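PDB 4K2M: NTD biosynthesis operon protein NtdA from Bacillus subtilis subsp. subtilis, which catalyses the reversible pyridoxal phosphate-dependent transamination of 3-dehydro-glucose 6-phosphate with glutamate to give kanosamine 6-phosphate, a step in antibiotic biosynthesis. Local coordinates for residues A[131-139]-A[267-275]; A[351-362]-A[407-417]. All coordinates share one frame; numbering follows the deposited sequence.

Interaction 1 of 2, residues A[131-139]-A[267-275]; sequences IMIGLLALG and LAKKCIQFS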
loop_
_atom_site.group_PDB
_atom_site.type_symbol
_atom_site.label_atom_id
_atom_site.label_comp_id
_atom_site.label_asym_id
_atom_site.label_seq_id
_atom_site.Cartn_x
_atom_site.Cartn_y
_atom_site.Cartn_z
ATOM N N ILE A 131 -12.639 0.297 -1.285
ATOM C CA ILE A 131 -13.955 0.629 -0.742
ATOM C C ILE A 131 -13.992 2.083 -0.284
ATOM O O ILE A 131 -14.951 2.812 -0.555
ATOM C CB ILE A 131 -14.330 -0.314 0.414
ATOM C CG1 ILE A 131 -14.349 -1.761 -0.089
ATOM C CG2 ILE A 131 -15.703 0.107 1.012
ATOM C CD1 ILE A 131 -14.337 -2.800 1.038
ATOM N N MET A 132 -12.944 2.511 0.417
ATOM C CA MET A 132 -12.890 3.871 0.930
ATOM C C MET A 132 -12.927 4.901 -0.190
ATOM O O MET A 132 -13.706 5.861 -0.151
ATOM C CB MET A 132 -11.625 4.059 1.778
ATOM C CG MET A 132 -11.584 5.365 2.497
ATOM S SD MET A 132 -10.032 5.457 3.412
ATOM C CE MET A 132 -8.848 5.453 2.066
ATOM N N ILE A 133 -12.098 4.700 -1.205
ATOM C CA ILE A 133 -12.093 5.597 -2.347
ATOM C C ILE A 133 -13.425 5.564 -3.099
ATOM O O ILE A 133 -13.956 6.617 -3.488
ATOM C CB ILE A 133 -10.921 5.254 -3.279
ATOM C CG1 ILE A 133 -9.613 5.674 -2.601
ATOM C CG2 ILE A 133 -11.045 5.989 -4.592
ATOM C CD1 ILE A 133 -8.384 4.980 -3.207
ATOM N N GLY A 134 -13.985 4.373 -3.288
ATOM C CA GLY A 134 -15.248 4.264 -4.006
ATOM C C GLY A 134 -16.361 5.038 -3.310
ATOM O O GLY A 134 -17.143 5.740 -3.949
ATOM N N LEU A 135 -16.438 4.914 -1.989
ATOM C CA LEU A 135 -17.435 5.668 -1.220
ATOM C C LEU A 135 -17.265 7.170 -1.413
ATOM O O LEU A 135 -18.227 7.900 -1.677
ATOM C CB LEU A 135 -17.354 5.307 0.269
ATOM C CG LEU A 135 -17.912 3.933 0.653
ATOM C CD1 LEU A 135 -17.488 3.533 2.067
ATOM C CD2 LEU A 135 -19.419 3.952 0.550
ATOM N N LEU A 136 -16.034 7.642 -1.277
ATOM C CA LEU A 136 -15.779 9.065 -1.443
ATOM C C LEU A 136 -16.060 9.537 -2.870
ATOM O O LEU A 136 -16.639 10.612 -3.071
ATOM C CB LEU A 136 -14.338 9.397 -1.029
ATOM C CG LEU A 136 -14.040 9.191 0.452
ATOM C CD1 LEU A 136 -12.543 9.251 0.723
ATOM C CD2 LEU A 136 -14.753 10.248 1.317
ATOM N N ALA A 137 -15.644 8.751 -3.860
ATOM C CA ALA A 137 -15.883 9.096 -5.261
ATOM C C ALA A 137 -17.372 9.173 -5.570
ATOM O O ALA A 137 -17.797 9.983 -6.389
ATOM C CB ALA A 137 -15.175 8.107 -6.216
ATOM N N LEU A 138 -18.153 8.324 -4.910
ATOM C CA LEU A 138 -19.607 8.314 -5.065
ATOM C C LEU A 138 -20.271 9.474 -4.323
ATOM O O LEU A 138 -21.485 9.637 -4.378
ATOM C CB LEU A 138 -20.181 6.995 -4.551
ATOM C CG LEU A 138 -20.114 5.789 -5.487
ATOM C CD1 LEU A 138 -20.413 4.498 -4.712
ATOM C CD2 LEU A 138 -21.121 5.953 -6.621
ATOM N N GLY A 139 -19.477 10.276 -3.626
ATOM C CA GLY A 139 -19.995 11.482 -2.994
ATOM C C GLY A 139 -20.327 11.354 -1.524
ATOM O O GLY A 139 -21.092 12.171 -0.997
ATOM N N LEU A 267 -17.388 8.927 -12.548
ATOM C CA LEU A 267 -17.112 8.256 -11.282
ATOM C C LEU A 267 -15.687 7.705 -11.294
ATOM O O LEU A 267 -14.954 7.840 -10.317
ATOM C CB LEU A 267 -18.139 7.152 -11.028
ATOM C CG LEU A 267 -18.125 6.422 -9.698
ATOM C CD1 LEU A 267 -18.181 7.418 -8.533
ATOM C CD2 LEU A 267 -19.320 5.454 -9.658
ATOM N N ALA A 268 -15.282 7.110 -12.414
ATOM C CA ALA A 268 -13.911 6.640 -12.579
ATOM C C ALA A 268 -12.888 7.753 -12.383
ATOM O O ALA A 268 -11.867 7.565 -11.718
ATOM C CB ALA A 268 -13.732 5.992 -13.947
ATOM N N LYS A 269 -13.158 8.917 -12.967
ATOM C CA LYS A 269 -12.250 10.047 -12.841
ATOM C C LYS A 269 -12.095 10.453 -11.378
ATOM O O LYS A 269 -10.976 10.724 -10.892
ATOM C CB LYS A 269 -12.749 11.226 -13.685
ATOM C CG LYS A 269 -11.977 12.513 -13.422
ATOM C CD LYS A 269 -12.193 13.530 -14.534
ATOM C CE LYS A 269 -13.654 13.647 -14.898
ATOM N NZ LYS A 269 -14.019 14.972 -15.484
ATOM N N LYS A 270 -13.212 10.481 -10.659
ATOM C CA LYS A 270 -13.161 10.833 -9.250
ATOM C C LYS A 270 -12.383 9.784 -8.458
ATOM O O LYS A 270 -11.655 10.121 -7.525
ATOM C CB LYS A 270 -14.577 11.028 -8.679
ATOM C CG LYS A 270 -15.270 12.294 -9.177
ATOM C CD LYS A 270 -16.708 12.381 -8.642
ATOM C CE LYS A 270 -17.393 13.701 -9.011
ATOM N NZ LYS A 270 -17.909 13.713 -10.409
ATOM N N CYS A 271 -12.530 8.513 -8.817
ATOM C CA CYS A 271 -11.744 7.463 -8.158
ATOM C C CYS A 271 -10.250 7.663 -8.376
ATOM O O CYS A 271 -9.461 7.504 -7.447
ATOM C CB CYS A 271 -12.130 6.072 -8.664
ATOM S SG CYS A 271 -13.764 5.529 -8.131
ATOM N N ILE A 272 -9.859 7.987 -9.606
ATOM C CA ILE A 272 -8.448 8.226 -9.886
ATOM C C ILE A 272 -7.948 9.411 -9.073
ATOM O O ILE A 272 -6.843 9.365 -8.522
ATOM C CB ILE A 272 -8.193 8.459 -11.384
ATOM C CG1 ILE A 272 -8.542 7.191 -12.174
ATOM C CG2 ILE A 272 -6.739 8.839 -11.627
ATOM C CD1 ILE A 272 -8.566 7.393 -13.685
ATOM N N GLN A 273 -8.750 10.471 -8.987
ATOM C CA GLN A 273 -8.340 11.656 -8.228
ATOM C C GLN A 273 -8.160 11.328 -6.747
ATOM O O GLN A 273 -7.145 11.672 -6.156
ATOM C CB GLN A 273 -9.343 12.815 -8.423
ATOM C CG GLN A 273 -9.438 13.264 -9.871
ATOM C CD GLN A 273 -10.667 14.111 -10.146
ATOM O OE1 GLN A 273 -11.563 14.232 -9.301
ATOM N NE2 GLN A 273 -10.712 14.709 -11.333
ATOM N N PHE A 274 -9.115 10.617 -6.161
ATOM C CA PHE A 274 -8.991 10.225 -4.757
ATOM C C PHE A 274 -7.841 9.238 -4.503
ATOM O O PHE A 274 -7.251 9.235 -3.421
ATOM C CB PHE A 274 -10.303 9.623 -4.240
ATOM C CG PHE A 274 -11.250 10.636 -3.675
ATOM C CD1 PHE A 274 -10.963 11.275 -2.480
ATOM C CD2 PHE A 274 -12.431 10.942 -4.334
ATOM C CE1 PHE A 274 -11.838 12.208 -1.941
ATOM C CE2 PHE A 274 -13.319 11.883 -3.807
ATOM C CZ PHE A 274 -13.024 12.508 -2.611
ATOM N N SER A 275 -7.525 8.415 -5.501
ATOM C CA SER A 275 -6.491 7.381 -5.360
ATOM C C SER A 275 -5.094 7.977 -5.411
ATOM O O SER A 275 -4.094 7.338 -5.028
ATOM C CB SER A 275 -6.627 6.356 -6.482
ATOM O OG SER A 275 -6.060 6.869 -7.689
#
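The ring of Phe-274 carries Leu-136 on one face. Leu-136 CB sits over the ring centre, 3.8 Å from the centroid and 11° off the ring normal, which makes a CH-pi contact. The two side chains cross at about a right angle. The backbone of Ala-137 approaches the same ring obliquely, with its N 3.9 Å from Phe-274 CE2. This is helix-to-helix packing in the large domain of an aspartate aminotransferase fold. Helices 127-137 and 265-275 cross next to the mixed sheet; their segment axes come within 8.7 Å, at 126°. The backbones are close here, with the CA atoms of Ala-137 and Lys-270 5.1 Å apart. The methyl group of Ala-137 is a knob in a hole formed by Leu-267, Lys-270, Cys-271 and Phe-274, and Ala-137 CB lies 3.5 Å from Cys-271 SG. One turn earlier, Ile-133 and Phe-274 slide past each other in opposite directions. The CG2 branch of Ile-133, anti to the backbone N, packs 3.7 Å from Phe-274 CB, while CD1 reaches on to Ser-275. On the sheet side, Ile-240 of strand 240-244 touches Leu-138, Leu-267 and Cys-271. Lys-270 behaves differently: its CB faces Ala-137, but the chain then leads its ammonium group away. Ser-275 ends the segment next to the substrate-binding residue Tyr-276, and its OG donates to Ile-272 O within its own helix. Helix 127-137 finishes in a Schellman motif, with Gly-139 at positive phi. Just before that glycine, Leu-138 CD2 meets Leu-267 CD2 at 3.6 Å.

Interaction 2 of 2, residues A[351-362]-A[407-417]; sequences HLFPIKVRTEDR and KAHSQVLHLPL. With EDO (1,2-ethanediol), chain G; EDO (1,2-ethanediol), chain D.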
loop_
_atom_site.group_PDB
_atom_site.type_symbol
_atom_site.label_atom_id
_atom_site.label_comp_id
_atom_site.label_asym_id
_atom_site.label_seq_id
_atom_site.Cartn_x
_atom_site.Cartn_y
_atom_site.Cartn_z
ATOM N N HIS A 351 -14.285 -18.977 -1.952
ATOM C CA HIS A 351 -13.110 -18.449 -1.280
ATOM C C HIS A 351 -12.933 -19.118 0.092
ATOM O O HIS A 351 -11.818 -19.463 0.495
ATOM C CB HIS A 351 -13.231 -16.937 -1.093
ATOM C CG HIS A 351 -12.093 -16.357 -0.318
ATOM N ND1 HIS A 351 -10.795 -16.384 -0.777
ATOM C CD2 HIS A 351 -12.052 -15.767 0.899
ATOM C CE1 HIS A 351 -10.001 -15.821 0.118
ATOM N NE2 HIS A 351 -10.738 -15.439 1.145
ATOM N N LEU A 352 -14.046 -19.267 0.811
ATOM C CA LEU A 352 -14.095 -19.999 2.072
ATOM C C LEU A 352 -15.245 -20.984 1.976
ATOM O O LEU A 352 -16.176 -20.764 1.201
ATOM C CB LEU A 352 -14.277 -19.031 3.257
ATOM C CG LEU A 352 -13.014 -18.200 3.561
ATOM C CD1 LEU A 352 -13.332 -16.805 4.155
ATOM C CD2 LEU A 352 -12.056 -18.964 4.480
ATOM N N PHE A 353 -15.183 -22.067 2.753
ATOM C CA PHE A 353 -16.194 -23.124 2.676
ATOM C C PHE A 353 -16.863 -23.275 4.032
ATOM O O PHE A 353 -16.301 -23.902 4.941
ATOM C CB PHE A 353 -15.578 -24.476 2.273
ATOM C CG PHE A 353 -16.613 -25.543 2.060
ATOM C CD1 PHE A 353 -17.224 -25.682 0.817
ATOM C CD2 PHE A 353 -17.025 -26.367 3.116
ATOM C CE1 PHE A 353 -18.225 -26.633 0.612
ATOM C CE2 PHE A 353 -18.019 -27.335 2.916
ATOM C CZ PHE A 353 -18.625 -27.454 1.658
ATOM N N PRO A 354 -18.054 -22.690 4.182
ATOM C CA PRO A 354 -18.721 -22.719 5.490
ATOM C C PRO A 354 -19.743 -23.827 5.615
ATOM O O PRO A 354 -20.596 -24.016 4.728
ATOM C CB PRO A 354 -19.436 -21.366 5.543
ATOM C CG PRO A 354 -19.767 -21.069 4.104
ATOM C CD PRO A 354 -18.673 -21.726 3.253
ATOM N N ILE A 355 -19.656 -24.573 6.713
ATOM C CA ILE A 355 -20.757 -25.446 7.099
ATOM C C ILE A 355 -21.346 -24.855 8.367
ATOM O O ILE A 355 -20.772 -23.937 8.952
ATOM C CB ILE A 355 -20.311 -26.895 7.343
ATOM C CG1 ILE A 355 -19.410 -26.989 8.572
ATOM C CG2 ILE A 355 -19.583 -27.469 6.109
ATOM C CD1 ILE A 355 -19.018 -28.430 8.923
ATOM N N LYS A 356 -22.507 -25.334 8.793
ATOM C CA LYS A 356 -23.011 -24.911 10.104
ATOM C C LYS A 356 -23.170 -26.136 10.988
ATOM O O LYS A 356 -23.633 -27.181 10.521
ATOM C CB LYS A 356 -24.330 -24.136 9.968
ATOM C CG LYS A 356 -24.190 -22.775 9.271
ATOM C CD LYS A 356 -25.548 -22.227 8.775
ATOM C CE LYS A 356 -26.438 -21.744 9.888
ATOM N NZ LYS A 356 -27.777 -21.272 9.354
ATOM N N VAL A 357 -22.743 -26.011 12.242
ATOM C CA VAL A 357 -22.888 -27.090 13.216
ATOM C C VAL A 357 -23.722 -26.535 14.365
ATOM O O VAL A 357 -24.032 -25.345 14.378
ATOM C CB VAL A 357 -21.515 -27.573 13.722
ATOM C CG1 VAL A 357 -20.664 -28.095 12.540
ATOM C CG2 VAL A 357 -20.785 -26.444 14.413
ATOM N N ARG A 358 -24.089 -27.372 15.329
ATOM C CA ARG A 358 -24.829 -26.866 16.484
ATOM C C ARG A 358 -24.001 -25.857 17.284
ATOM O O ARG A 358 -22.801 -26.053 17.518
ATOM C CB ARG A 358 -25.288 -28.014 17.386
ATOM C CG ARG A 358 -26.456 -28.817 16.828
ATOM C CD ARG A 358 -26.751 -30.012 17.728
ATOM N NE ARG A 358 -26.387 -29.728 19.116
ATOM C CZ ARG A 358 -27.214 -29.196 20.009
ATOM N NH1 ARG A 358 -28.459 -28.897 19.660
ATOM N NH2 ARG A 358 -26.798 -28.964 21.250
ATOM N N THR A 359 -24.649 -24.770 17.703
ATOM C CA THR A 359 -23.967 -23.739 18.485
ATOM C C THR A 359 -23.255 -24.328 19.702
ATOM O O THR A 359 -22.103 -23.978 20.006
ATOM C CB THR A 359 -24.984 -22.692 18.961
ATOM O OG1 THR A 359 -25.564 -22.053 17.817
ATOM C CG2 THR A 359 -24.323 -21.649 19.847
ATOM N N GLU A 360 -23.943 -25.251 20.369
ATOM C CA GLU A 360 -23.484 -25.801 21.637
ATOM C C GLU A 360 -22.330 -26.779 21.439
ATOM O O GLU A 360 -21.619 -27.095 22.390
ATOM C CB GLU A 360 -24.641 -26.521 22.345
ATOM C CG GLU A 360 -25.878 -25.649 22.601
ATOM C CD GLU A 360 -26.819 -25.554 21.402
ATOM O OE1 GLU A 360 -26.384 -25.833 20.264
ATOM O OE2 GLU A 360 -28.004 -25.204 21.598
ATOM N N ASP A 361 -22.139 -27.237 20.204
ATOM C CA ASP A 361 -21.116 -28.247 19.912
ATOM C C ASP A 361 -19.876 -27.742 19.169
ATOM O O ASP A 361 -18.876 -28.463 19.079
ATOM C CB ASP A 361 -21.732 -29.386 19.085
ATOM C CG ASP A 361 -22.823 -30.133 19.830
ATOM O OD1 ASP A 361 -22.820 -30.095 21.069
ATOM O OD2 ASP A 361 -23.674 -30.767 19.168
ATOM N N ARG A 362 -19.928 -26.527 18.624
ATOM C CA ARG A 362 -18.855 -26.077 17.724
ATOM C C ARG A 362 -17.467 -26.046 18.354
ATOM O O ARG A 362 -16.513 -26.536 17.767
ATOM C CB ARG A 362 -19.149 -24.710 17.095
ATOM C CG ARG A 362 -18.092 -24.330 16.034
ATOM C CD ARG A 362 -18.350 -22.962 15.426
ATOM N NE ARG A 362 -18.264 -21.889 16.417
ATOM C CZ ARG A 362 -18.591 -20.627 16.162
ATOM N NH1 ARG A 362 -19.016 -20.294 14.948
ATOM N NH2 ARG A 362 -18.507 -19.702 17.117
ATOM N N LYS A 407 -27.043 -15.808 15.275
ATOM C CA LYS A 407 -27.222 -17.256 15.314
ATOM C C LYS A 407 -26.279 -17.935 14.315
ATOM O O LYS A 407 -25.565 -18.866 14.671
ATOM C CB LYS A 407 -28.684 -17.633 15.030
ATOM C CG LYS A 407 -28.996 -19.140 15.131
ATOM C CD LYS A 407 -28.513 -19.716 16.468
ATOM C CE LYS A 407 -28.878 -21.202 16.602
ATOM N NZ LYS A 407 -28.357 -21.790 17.879
ATOM N N ALA A 408 -26.236 -17.436 13.083
ATOM C CA ALA A 408 -25.364 -18.046 12.070
ATOM C C ALA A 408 -23.901 -17.929 12.479
ATOM O O ALA A 408 -23.099 -18.840 12.268
ATOM C CB ALA A 408 -25.596 -17.409 10.714
ATOM N N HIS A 409 -23.553 -16.793 13.066
ATOM C CA HIS A 409 -22.201 -16.546 13.551
ATOM C C HIS A 409 -21.744 -17.581 14.579
ATOM O O HIS A 409 -20.558 -17.925 14.644
ATOM C CB HIS A 409 -22.142 -15.153 14.186
ATOM C CG HIS A 409 -20.820 -14.835 14.804
ATOM N ND1 HIS A 409 -19.651 -14.801 14.077
ATOM C CD2 HIS A 409 -20.483 -14.527 16.077
ATOM C CE1 HIS A 409 -18.649 -14.484 14.876
ATOM N NE2 HIS A 409 -19.125 -14.309 16.094
ATOM N N SER A 410 -22.686 -18.074 15.384
ATOM C CA SER A 410 -22.378 -19.058 16.425
ATOM C C SER A 410 -22.314 -20.482 15.881
ATOM O O SER A 410 -21.840 -21.400 16.560
ATOM C CB SER A 410 -23.427 -18.981 17.547
ATOM O OG SER A 410 -24.648 -19.553 17.113
ATOM N N GLN A 411 -22.777 -20.672 14.648
ATOM C CA GLN A 411 -22.858 -22.018 14.081
ATOM C C GLN A 411 -21.808 -22.294 13.020
ATOM O O GLN A 411 -21.471 -23.449 12.759
ATOM C CB GLN A 411 -24.235 -22.241 13.451
ATOM C CG GLN A 411 -25.371 -22.350 14.446
ATOM C CD GLN A 411 -26.648 -22.749 13.764
ATOM O OE1 GLN A 411 -27.350 -21.912 13.207
ATOM N NE2 GLN A 411 -26.931 -24.048 13.754
ATOM N N VAL A 412 -21.309 -21.237 12.396
ATOM C CA VAL A 412 -20.518 -21.410 11.173
ATOM C C VAL A 412 -19.158 -22.002 11.485
ATOM O O VAL A 412 -18.526 -21.680 12.503
ATOM C CB VAL A 412 -20.372 -20.075 10.379
ATOM C CG1 VAL A 412 -19.530 -19.068 11.163
ATOM C CG2 VAL A 412 -19.770 -20.329 8.980
ATOM N N LEU A 413 -18.708 -22.887 10.600
ATOM C CA LEU A 413 -17.401 -23.505 10.730
ATOM C C LEU A 413 -16.807 -23.615 9.333
ATOM O O LEU A 413 -17.446 -24.151 8.426
ATOM C CB LEU A 413 -17.532 -24.907 11.341
ATOM C CG LEU A 413 -16.200 -25.583 11.639
ATOM C CD1 LEU A 413 -15.394 -24.682 12.561
ATOM C CD2 LEU A 413 -16.408 -26.936 12.285
ATOM N N HIS A 414 -15.594 -23.106 9.161
ATOM C CA HIS A 414 -14.946 -23.169 7.858
ATOM C C HIS A 414 -13.982 -24.342 7.777
ATOM O O HIS A 414 -13.160 -24.545 8.688
ATOM C CB HIS A 414 -14.235 -21.840 7.562
ATOM C CG HIS A 414 -15.190 -20.709 7.354
ATOM N ND1 HIS A 414 -15.412 -19.728 8.299
ATOM C CD2 HIS A 414 -16.025 -20.440 6.320
ATOM C CE1 HIS A 414 -16.329 -18.888 7.842
ATOM N NE2 HIS A 414 -16.716 -19.297 6.647
ATOM N N LEU A 415 -14.084 -25.087 6.674
ATOM C CA LEU A 415 -13.241 -26.246 6.420
ATOM C C LEU A 415 -12.134 -25.842 5.455
ATOM O O LEU A 415 -12.354 -24.966 4.619
ATOM C CB LEU A 415 -14.079 -27.352 5.787
ATOM C CG LEU A 415 -15.323 -27.756 6.567
ATOM C CD1 LEU A 415 -15.910 -28.981 5.872
ATOM C CD2 LEU A 415 -14.974 -28.065 8.018
ATOM N N PRO A 416 -10.956 -26.482 5.543
ATOM C CA PRO A 416 -9.858 -26.110 4.640
ATOM C C PRO A 416 -10.266 -26.182 3.167
ATOM O O PRO A 416 -10.887 -27.169 2.750
ATOM C CB PRO A 416 -8.792 -27.177 4.930
ATOM C CG PRO A 416 -9.037 -27.539 6.368
ATOM C CD PRO A 416 -10.538 -27.506 6.526
ATOM N N LEU A 417 -9.949 -25.137 2.398
ATOM C CA LEU A 417 -10.245 -25.132 0.959
ATOM C C LEU A 417 -9.377 -24.070 0.274
ATOM O O LEU A 417 -9.524 -22.874 0.512
ATOM C CB LEU A 417 -11.741 -24.908 0.688
ATOM C CG LEU A 417 -12.218 -25.293 -0.734
ATOM C CD1 LEU A 417 -13.736 -25.514 -0.799
ATOM C CD2 LEU A 417 -11.818 -24.248 -1.785
HETATM C C1 EDO G . -19.955 -15.612 10.835
HETATM O O1 EDO G . -20.077 -14.321 11.424
HETATM C C2 EDO G . -21.049 -15.823 9.798
HETATM O O2 EDO G . -20.783 -14.986 8.670
HETATM C C1 EDO D . -24.031 -23.698 5.253
HETATM O O1 EDO D . -23.125 -22.910 4.481
HETATM C C2 EDO D . -25.368 -22.956 5.325
HETATM O O2 EDO D . -25.879 -22.802 3.999
HETATM O O HOH W 1 -10.860 -21.433 2.364
HETATM O O HOH W 2 -12.806 -22.415 4.198
HETATM O O HOH W 3 -28.305 -19.953 11.621
HETATM O O HOH W 4 -20.875 -21.702 19.058
HETATM O O HOH W 5 -27.580 -24.693 17.179
HETATM O O HOH W 6 -19.084 -16.965 17.322
#
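This is a buried antiparallel strand pair with a polar far end, in the C-terminal part of the chain. Strands 353-356 and 412-415 form a two-stranded sheet, and helix 403-411 leads straight into the second strand. Ile-355 and Leu-413 are a hydrogen-bonded pair: each N donates to the other's O, at 2.8 Å for Ile-355 N to Leu-413 O. Ile-355, Leu-413 and Leu-415 share one face, against helices 362-373, 312-329 and 423-441. Pro-354, Val-412 and His-414 lie on the other, where Pro-354 CB touches Val-412 CG2 and His-414 NE2, both at 3.6 Å.

Beyond the strands, Arg-362 reaches the helix-to-strand junction at residues 409-412. A bend at chi3 (63°) turns its guanidinium so that NH1 donates twice, to His-409 O at 2.8 Å and to Val-412 O at 2.9 Å. The Val-412 bond lies on a carbonyl lone pair. Ser-410 O sits over the centre of one guanidinium face but is not hydrogen-bonded to NH1. Two carbonyls at the NH1 edge and one over a face probably help to stabilise the charge. Thr-359 OG1 takes a bond from Lys-407 NZ and donates to Ser-410 OG, both at 2.8 Å. Ser-410 OG in turn donates a hydrogen bond to Lys-407 O. Water 3 joins Lys-356 NZ to Gln-411 OE1, and Lys-356 NZ also bonds Pro-174 O.

At the opposite end, His-351 bonds Asn-250 through ND1 and lies near Gln-227 and Lys-249 of the cofactor site. A small antiparallel sheet backed by helices is consistent with the C-terminal small domain of the aspartate aminotransferase fold.

How the interactions relate
Interactions 1 and 2 lie on opposite sides of the chain's centre. Their centres are 35 Å apart and their nearest atoms about 13 Å apart, so they do not touch. They share no helix or strand, although both belong to the aminotransferase part of the chain. Interaction 1 is partly buried and joins two helices beside the large mixed sheet through apolar contacts and one aromatic face. Interaction 2 is more deeply buried and buries over twice the area, 1048 against 445 Å². It relies on backbone bonds, buried apolar faces, a charged side chain on carbonyls and bridging waters. Each has one end near cofactor- or substrate-binding residues: Ser-275 in interaction 1, His-351 in interaction 2.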